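Local atomic coordinates of FMN reductase (NADPH) (Bacillus subtilis, PDB entry 3N2S), a protein that uses NADPH to reduce flavin mononucleotide, and also reduces nitroaromatic compounds, quinones and azo dyes, working as an FMN-containing homodimer. Residues P152-L156 with Y240-F246; F76-C80 with A117-M121. All coordinates share one frame; numbering follows the deposited sequence.

Contact 1 of 2, residues P152-L156 with Y240-F246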
ATOM      1  N   PRO A 152      17.825  10.178  -5.719  1.00 17.48           N
ATOM      2  CA  PRO A 152      18.589   9.710  -6.887  1.00 17.21           C
ATOM      3  C   PRO A 152      17.724   8.906  -7.856  1.00 21.60           C
ATOM      4  O   PRO A 152      16.504   8.772  -7.652  1.00 19.18           O
ATOM      5  CB  PRO A 152      19.687   8.861  -6.241  1.00 18.70           C
ATOM      6  CG  PRO A 152      18.997   8.259  -5.006  1.00 22.21           C
ATOM      7  CD  PRO A 152      18.044   9.327  -4.528  1.00 17.49           C
ATOM      8  N   ASP A 153      18.351   8.306  -8.886  1.00 18.84           N
ATOM      9  CA  ASP A 153      17.606   7.464  -9.820  1.00 19.17           C
ATOM     10  C   ASP A 153      17.143   6.220  -9.069  1.00 18.51           C
ATOM     11  O   ASP A 153      17.733   5.889  -8.041  1.00 17.31           O
ATOM     12  CB  ASP A 153      18.452   7.076 -11.036  1.00 22.54           C
ATOM     13  CG  ASP A 153      17.680   7.271 -12.315  1.00 40.57           C
ATOM     14  OD1 ASP A 153      17.140   6.275 -12.839  1.00 43.48           O
ATOM     15  OD2 ASP A 153      17.546   8.441 -12.757  1.00 45.12           O
ATOM     16  N   HIS A 154      16.049   5.584  -9.534  1.00 14.00           N
ATOM     17  CA  HIS A 154      15.452   4.396  -8.878  1.00 14.71           C
ATOM     18  C   HIS A 154      14.774   4.713  -7.544  1.00 15.18           C
ATOM     19  O   HIS A 154      14.523   3.810  -6.740  1.00 13.60           O
ATOM     20  CB  HIS A 154      16.437   3.213  -8.766  1.00 15.60           C
ATOM     21  CG  HIS A 154      16.993   2.812 -10.091  1.00 19.32           C
ATOM     22  ND1 HIS A 154      16.194   2.236 -11.058  1.00 21.53           N
ATOM     23  CD2 HIS A 154      18.236   2.982 -10.584  1.00 21.06           C
ATOM     24  CE1 HIS A 154      16.983   2.049 -12.103  1.00 21.32           C
ATOM     25  NE2 HIS A 154      18.218   2.489 -11.867  1.00 21.33           N
ATOM     26  N   VAL A 155      14.486   6.002  -7.320  1.00 11.10           N
ATOM     27  CA  VAL A 155      13.766   6.472  -6.130  1.00 11.44           C
ATOM     28  C   VAL A 155      12.590   7.314  -6.642  1.00 16.96           C
ATOM     29  O   VAL A 155      12.792   8.249  -7.424  1.00 14.71           O
ATOM     30  CB  VAL A 155      14.642   7.211  -5.076  1.00 14.16           C
ATOM     31  CG1 VAL A 155      13.789   7.741  -3.921  1.00 14.14           C
ATOM     32  CG2 VAL A 155      15.733   6.304  -4.528  1.00 13.08           C
ATOM     33  N   LEU A 156      11.358   6.930  -6.259  1.00 12.69           N
ATOM     34  CA  LEU A 156      10.176   7.650  -6.701  1.00 11.86           C
ATOM     35  C   LEU A 156       9.329   8.113  -5.510  1.00 14.42           C
ATOM     36  O   LEU A 156       8.680   7.273  -4.875  1.00 12.15           O
ATOM     37  CB  LEU A 156       9.323   6.764  -7.655  1.00 11.21           C
ATOM     38  CG  LEU A 156       8.151   7.468  -8.382  1.00 15.97           C
ATOM     39  CD1 LEU A 156       8.674   8.431  -9.489  1.00 15.22           C
ATOM     40  CD2 LEU A 156       7.229   6.452  -9.029  1.00 16.66           C
ATOM     41  N   TYR A 240       7.375  10.191 -16.926  1.00 16.20           N
ATOM     42  CA  TYR A 240       8.236  10.565 -15.797  1.00 15.71           C
ATOM     43  C   TYR A 240       8.660   9.382 -14.928  1.00 18.44           C
ATOM     44  O   TYR A 240       9.827   9.329 -14.526  1.00 17.36           O
ATOM     45  CB  TYR A 240       7.666  11.723 -14.956  1.00 17.85           C
ATOM     46  CG  TYR A 240       8.645  12.194 -13.908  1.00 20.81           C
ATOM     47  CD1 TYR A 240       9.672  13.074 -14.236  1.00 22.88           C
ATOM     48  CD2 TYR A 240       8.609  11.684 -12.613  1.00 21.85           C
ATOM     49  CE1 TYR A 240      10.621  13.451 -13.296  1.00 22.96           C
ATOM     50  CE2 TYR A 240       9.562  12.045 -11.668  1.00 22.47           C
ATOM     51  CZ  TYR A 240      10.556  12.938 -12.010  1.00 30.58           C
ATOM     52  OH  TYR A 240      11.495  13.282 -11.075  1.00 35.62           O
ATOM     53  N   VAL A 241       7.736   8.433 -14.636  1.00 14.84           N
ATOM     54  CA  VAL A 241       8.142   7.266 -13.828  1.00 15.62           C
ATOM     55  C   VAL A 241       9.264   6.453 -14.524  1.00 18.16           C
ATOM     56  O   VAL A 241      10.194   6.014 -13.861  1.00 15.98           O
ATOM     57  CB  VAL A 241       6.981   6.393 -13.266  1.00 20.36           C
ATOM     58  CG1 VAL A 241       5.944   7.245 -12.537  1.00 19.18           C
ATOM     59  CG2 VAL A 241       6.332   5.542 -14.340  1.00 21.09           C
ATOM     60  N   LYS A 242       9.175   6.307 -15.861  1.00 16.67           N
ATOM     61  CA  LYS A 242      10.168   5.624 -16.714  1.00 16.13           C
ATOM     62  C   LYS A 242      11.519   6.332 -16.660  1.00 21.95           C
ATOM     63  O   LYS A 242      12.547   5.660 -16.588  1.00 21.55           O
ATOM     64  CB  LYS A 242       9.662   5.531 -18.167  1.00 18.02           C
ATOM     65  CG  LYS A 242       8.468   4.603 -18.344  1.00 24.48           C
ATOM     66  CD  LYS A 242       7.917   4.668 -19.755  1.00 30.99           C
ATOM     67  CE  LYS A 242       6.587   3.958 -19.893  1.00 48.58           C
ATOM     68  NZ  LYS A 242       6.707   2.471 -19.819  1.00 61.55           N
ATOM     69  N   GLU A 243      11.510   7.690 -16.643  1.00 19.87           N
ATOM     70  CA  GLU A 243      12.691   8.550 -16.531  1.00 20.95           C
ATOM     71  C   GLU A 243      13.426   8.265 -15.214  1.00 24.58           C
ATOM     72  O   GLU A 243      14.652   8.359 -15.163  1.00 23.46           O
ATOM     73  CB  GLU A 243      12.265  10.036 -16.611  1.00 22.98           C
ATOM     74  CG  GLU A 243      13.390  11.060 -16.672  1.00 35.69           C
ATOM     75  CD  GLU A 243      12.928  12.508 -16.732  1.00 58.00           C
ATOM     76  OE1 GLU A 243      11.868  12.777 -17.345  1.00 44.90           O
ATOM     77  OE2 GLU A 243      13.631  13.378 -16.170  1.00 52.41           O
ATOM     78  N   LYS A 244      12.679   7.898 -14.152  1.00 20.22           N
ATOM     79  CA  LYS A 244      13.254   7.594 -12.847  1.00 19.54           C
ATOM     80  C   LYS A 244      13.694   6.143 -12.689  1.00 22.73           C
ATOM     81  O   LYS A 244      14.221   5.777 -11.642  1.00 24.15           O
ATOM     82  CB  LYS A 244      12.308   8.045 -11.712  1.00 22.17           C
ATOM     83  CG  LYS A 244      12.182   9.565 -11.601  1.00 30.82           C
ATOM     84  CD  LYS A 244      13.389  10.236 -10.941  1.00 39.77           C
ATOM     85  CE  LYS A 244      14.101  11.183 -11.859  1.00 54.43           C
ATOM     86  NZ  LYS A 244      15.179  11.917 -11.147  1.00 65.75           N
ATOM     87  N   GLY A 245      13.496   5.341 -13.726  1.00 17.98           N
ATOM     88  CA  GLY A 245      13.909   3.947 -13.754  1.00 17.58           C
ATOM     89  C   GLY A 245      12.856   2.943 -13.349  1.00 20.72           C
ATOM     90  O   GLY A 245      13.199   1.847 -12.912  1.00 22.16           O
ATOM     91  N   PHE A 246      11.560   3.270 -13.523  1.00 15.63           N
ATOM     92  CA  PHE A 246      10.494   2.342 -13.157  1.00 14.92           C
ATOM     93  C   PHE A 246       9.546   2.061 -14.290  1.00 19.25           C
ATOM     94  O   PHE A 246       9.329   2.920 -15.139  1.00 20.17           O
ATOM     95  CB  PHE A 246       9.639   2.926 -11.998  1.00 15.38           C
ATOM     96  CG  PHE A 246      10.354   3.063 -10.680  1.00 15.54           C
ATOM     97  CD1 PHE A 246      10.250   2.073  -9.710  1.00 17.60           C
ATOM     98  CD2 PHE A 246      11.106   4.202 -10.390  1.00 16.33           C
ATOM     99  CE1 PHE A 246      10.895   2.211  -8.472  1.00 17.87           C
ATOM    100  CE2 PHE A 246      11.739   4.339  -9.157  1.00 19.13           C
ATOM    101  CZ  PHE A 246      11.636   3.335  -8.210  1.00 17.32           C
TER

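Contact 2 of 2, residues F76-C80 with A117-M121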
ATOM      1  N   PHE A  76       6.614  16.012   8.666  1.00 15.82           N
ATOM      2  CA  PHE A  76       6.135  15.638   7.338  1.00 14.32           C
ATOM      3  C   PHE A  76       7.013  14.525   6.771  1.00 18.40           C
ATOM      4  O   PHE A  76       8.214  14.728   6.578  1.00 19.67           O
ATOM      5  CB  PHE A  76       6.048  16.844   6.386  1.00 15.34           C
ATOM      6  CG  PHE A  76       5.365  16.546   5.069  1.00 15.63           C
ATOM      7  CD1 PHE A  76       4.020  16.178   5.029  1.00 17.00           C
ATOM      8  CD2 PHE A  76       6.062  16.641   3.863  1.00 15.25           C
ATOM      9  CE1 PHE A  76       3.402  15.890   3.805  1.00 16.68           C
ATOM     10  CE2 PHE A  76       5.438  16.367   2.652  1.00 16.88           C
ATOM     11  CZ  PHE A  76       4.113  16.007   2.630  1.00 14.48           C
ATOM     12  N   PHE A  77       6.424  13.349   6.552  1.00 12.49           N
ATOM     13  CA  PHE A  77       7.130  12.190   6.011  1.00 13.12           C
ATOM     14  C   PHE A  77       6.843  12.047   4.522  1.00 16.98           C
ATOM     15  O   PHE A  77       5.701  12.205   4.107  1.00 17.26           O
ATOM     16  CB  PHE A  77       6.704  10.897   6.731  1.00 14.33           C
ATOM     17  CG  PHE A  77       6.974  10.841   8.221  1.00 15.61           C
ATOM     18  CD1 PHE A  77       8.142  10.258   8.712  1.00 17.84           C
ATOM     19  CD2 PHE A  77       6.024  11.291   9.137  1.00 16.49           C
ATOM     20  CE1 PHE A  77       8.361  10.142  10.091  1.00 18.08           C
ATOM     21  CE2 PHE A  77       6.263  11.210  10.519  1.00 17.77           C
ATOM     22  CZ  PHE A  77       7.425  10.626  10.984  1.00 16.65           C
ATOM     23  N   VAL A  78       7.869  11.719   3.722  1.00 11.86           N
ATOM     24  CA  VAL A  78       7.650  11.459   2.295  1.00 11.11           C
ATOM     25  C   VAL A  78       7.999   9.997   2.042  1.00 13.49           C
ATOM     26  O   VAL A  78       9.149   9.589   2.264  1.00 11.02           O
ATOM     27  CB  VAL A  78       8.357  12.435   1.304  1.00 13.81           C
ATOM     28  CG1 VAL A  78       8.086  12.024  -0.153  1.00 11.95           C
ATOM     29  CG2 VAL A  78       7.908  13.876   1.548  1.00 13.67           C
ATOM     30  N   PHE A  79       7.004   9.212   1.580  1.00 10.16           N
ATOM     31  CA  PHE A  79       7.210   7.797   1.279  1.00  9.92           C
ATOM     32  C   PHE A  79       7.635   7.651  -0.151  1.00 13.98           C
ATOM     33  O   PHE A  79       6.963   8.173  -1.046  1.00 12.50           O
ATOM     34  CB  PHE A  79       5.948   6.947   1.584  1.00 11.18           C
ATOM     35  CG  PHE A  79       5.819   6.677   3.062  1.00 12.56           C
ATOM     36  CD1 PHE A  79       6.229   5.462   3.601  1.00 13.88           C
ATOM     37  CD2 PHE A  79       5.342   7.661   3.927  1.00 13.97           C
ATOM     38  CE1 PHE A  79       6.155   5.229   4.979  1.00 13.54           C
ATOM     39  CE2 PHE A  79       5.244   7.420   5.302  1.00 15.60           C
ATOM     40  CZ  PHE A  79       5.660   6.206   5.819  1.00 12.94           C
ATOM     41  N   CYS A  80       8.739   6.925  -0.368  1.00 10.73           N
ATOM     42  CA  CYS A  80       9.279   6.701  -1.721  1.00 11.29           C
ATOM     43  C   CYS A  80       9.371   5.246  -2.045  1.00 12.77           C
ATOM     44  O   CYS A  80       9.810   4.474  -1.195  1.00 12.68           O
ATOM     45  CB  CYS A  80      10.668   7.324  -1.871  1.00 12.27           C
ATOM     46  SG  CYS A  80      10.783   9.059  -1.403  1.00 16.25           S
ATOM     47  N   ALA A 117       4.029   0.018   4.568  1.00  9.47           N
ATOM     48  CA  ALA A 117       4.813   0.715   5.603  1.00 10.20           C
ATOM     49  C   ALA A 117       4.080   2.006   6.059  1.00 13.26           C
ATOM     50  O   ALA A 117       3.997   2.275   7.268  1.00 11.74           O
ATOM     51  CB  ALA A 117       6.197   1.059   5.052  1.00 10.47           C
ATOM     52  N   ALA A 118       3.551   2.799   5.099  1.00  9.90           N
ATOM     53  CA  ALA A 118       2.843   4.041   5.415  1.00  9.91           C
ATOM     54  C   ALA A 118       1.607   3.801   6.252  1.00 12.18           C
ATOM     55  O   ALA A 118       1.324   4.592   7.158  1.00 11.09           O
ATOM     56  CB  ALA A 118       2.480   4.798   4.142  1.00 10.06           C
ATOM     57  N   GLN A 119       0.846   2.747   5.922  1.00 10.18           N
ATOM     58  CA  GLN A 119      -0.367   2.453   6.683  1.00  9.76           C
ATOM     59  C   GLN A 119      -0.072   1.968   8.104  1.00 13.50           C
ATOM     60  O   GLN A 119      -0.825   2.307   9.018  1.00 12.87           O
ATOM     61  CB  GLN A 119      -1.362   1.579   5.907  1.00  9.75           C
ATOM     62  CG  GLN A 119      -2.747   1.492   6.578  1.00 13.41           C
ATOM     63  CD  GLN A 119      -3.450   2.799   6.929  1.00 15.92           C
ATOM     64  OE1 GLN A 119      -4.204   2.873   7.912  1.00 16.99           O
ATOM     65  NE2 GLN A 119      -3.230   3.865   6.186  1.00  9.00           N
ATOM     66  N   ASN A 120       1.046   1.248   8.295  1.00 11.80           N
ATOM     67  CA  ASN A 120       1.503   0.862   9.637  1.00 12.30           C
ATOM     68  C   ASN A 120       1.842   2.130  10.427  1.00 16.06           C
ATOM     69  O   ASN A 120       1.453   2.253  11.595  1.00 17.39           O
ATOM     70  CB  ASN A 120       2.739  -0.027   9.555  1.00 11.17           C
ATOM     71  CG  ASN A 120       2.461  -1.482   9.849  1.00 15.84           C
ATOM     72  OD1 ASN A 120       3.370  -2.302   9.933  1.00 17.55           O
ATOM     73  ND2 ASN A 120       1.209  -1.831  10.002  1.00  7.74           N
HETATM   74  N   MSE A 121       2.553   3.083   9.783  1.00 11.91           N
HETATM   75  CA  MSE A 121       2.872   4.364  10.432  1.00 11.33           C
HETATM   76  C   MSE A 121       1.587   5.109  10.814  1.00 15.84           C
HETATM   77  O   MSE A 121       1.505   5.668  11.911  1.00 16.55           O
HETATM   78  CB  MSE A 121       3.758   5.267   9.528  1.00 12.97           C
HETATM   79  CG  MSE A 121       4.115   6.588  10.227  1.00 18.35           C
HETATM   80 SE   MSE A 121       5.288   7.769   9.267  1.00 26.92          SE
HETATM   81  CE  MSE A 121       7.003   6.747   9.421  1.00 21.50           C
TER

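Contact 1 of 2, residues P152-L156 with Y240-F246
His154 N, in the type II turn Pro152-Val155 before strand 155-164, donates a 2.8 Å hydrogen bond to Lys244 O at the C-terminal end of helix 237-243, nearly in line with the carbonyl. Gly245 ends that helix in a Schellman motif with positive phi, and the turn is so close that a beta carbon there, already disfavoured by the backbone angles, would strike His154 ND1. Asp153 OD1 stands 4.0 Å above the plane of the His154 ring, over its centre, while Gly245 O meets the ring edge, 3.5 Å from ND1. The Phe246 ring lies against the turn backbone, CZ 3.3 Å from His154 O and its edge toward Val155 N. Leu156 has its CG anti to the backbone N (chi1 -171°), carrying CD2 to 3.8 Å from Val241 CG1, and its CB rests 3.7 Å from Phe246 CE2. Tyr240 CE2 lies beside Leu156 CD1, its hydroxyl hydrogen-bonded to Thr146 OG1 of helix 142-149. Asp153 OD1 faces Lys244 O at 3.2 Å, two acceptors without a proton, which Lys244 NZ, 4.5 Å from Asp153 OD2, probably offsets only in part. The single hydrogen bond joins helix end to turn, while Leu156 of the strand supplies the apolar part.

Contact 2 of 2, residues F76-C80 with A117-M121
In the alpha-beta-alpha sandwich of the nitroreductase fold, strand 75-82 of the central sheet is packed by the long helix 104-127, and Phe77 and Phe79 meet Ala117, Ala118 and Met121 between strand and helix. The short segments run nearly antiparallel, at 155°, with their axes 10.4 Å apart. Met121, a selenomethionine, runs straight out from the helix through chi1 and chi2 (-179° and 177°) and turns only at chi3, which brings SE over the centre of the Phe77 ring, 3.5 Å from the centroid. Its methyl CE joins it over the same ring as a CH-pi contact. The same selenium meets Phe79 at its edge, in the ring plane, 3.8 Å from CZ. One face of Phe79 receives Ala118, whose CB stands 3.7 Å from the centroid, almost on the ring normal, while CA approaches CE1 at 3.5 Å. A leucine in place of Phe79 would probably leave the Ala118 methyl without its flat partner and the selenium without its edge contact. Leu30 and Ala34 of helix 24-35 also touch Met121. With no hydrogen bond between the segments, strand and helix are held by CH-pi, Met-aromatic and dispersion contacts, and the small Ala118 side chain lets the face of Phe79 reach the helix backbone.

Overall arrangement
Strands 75-82 and 155-164 are neighbours in the antiparallel sheet, and each contact uses one of them: contact 2 packs helix 104-127 on the first, contact 1 sets helix 237-243 against the start of the second. The two touch directly, Leu156 O and Val155 CG1 packing on Cys80 CB, although their centres are about 19 Å apart. Contact 2 lies in the core, its centre about 7 Å from that of the chain, and is wholly apolar. Contact 1, centred about 18 Å from that point, is mostly buried but reaches solvent at Glu243, and mixes backbone polarity and charge with apolar packing. Helix 104-127 also reaches contact 1 through Phe107, and both contacts meet the second subunit.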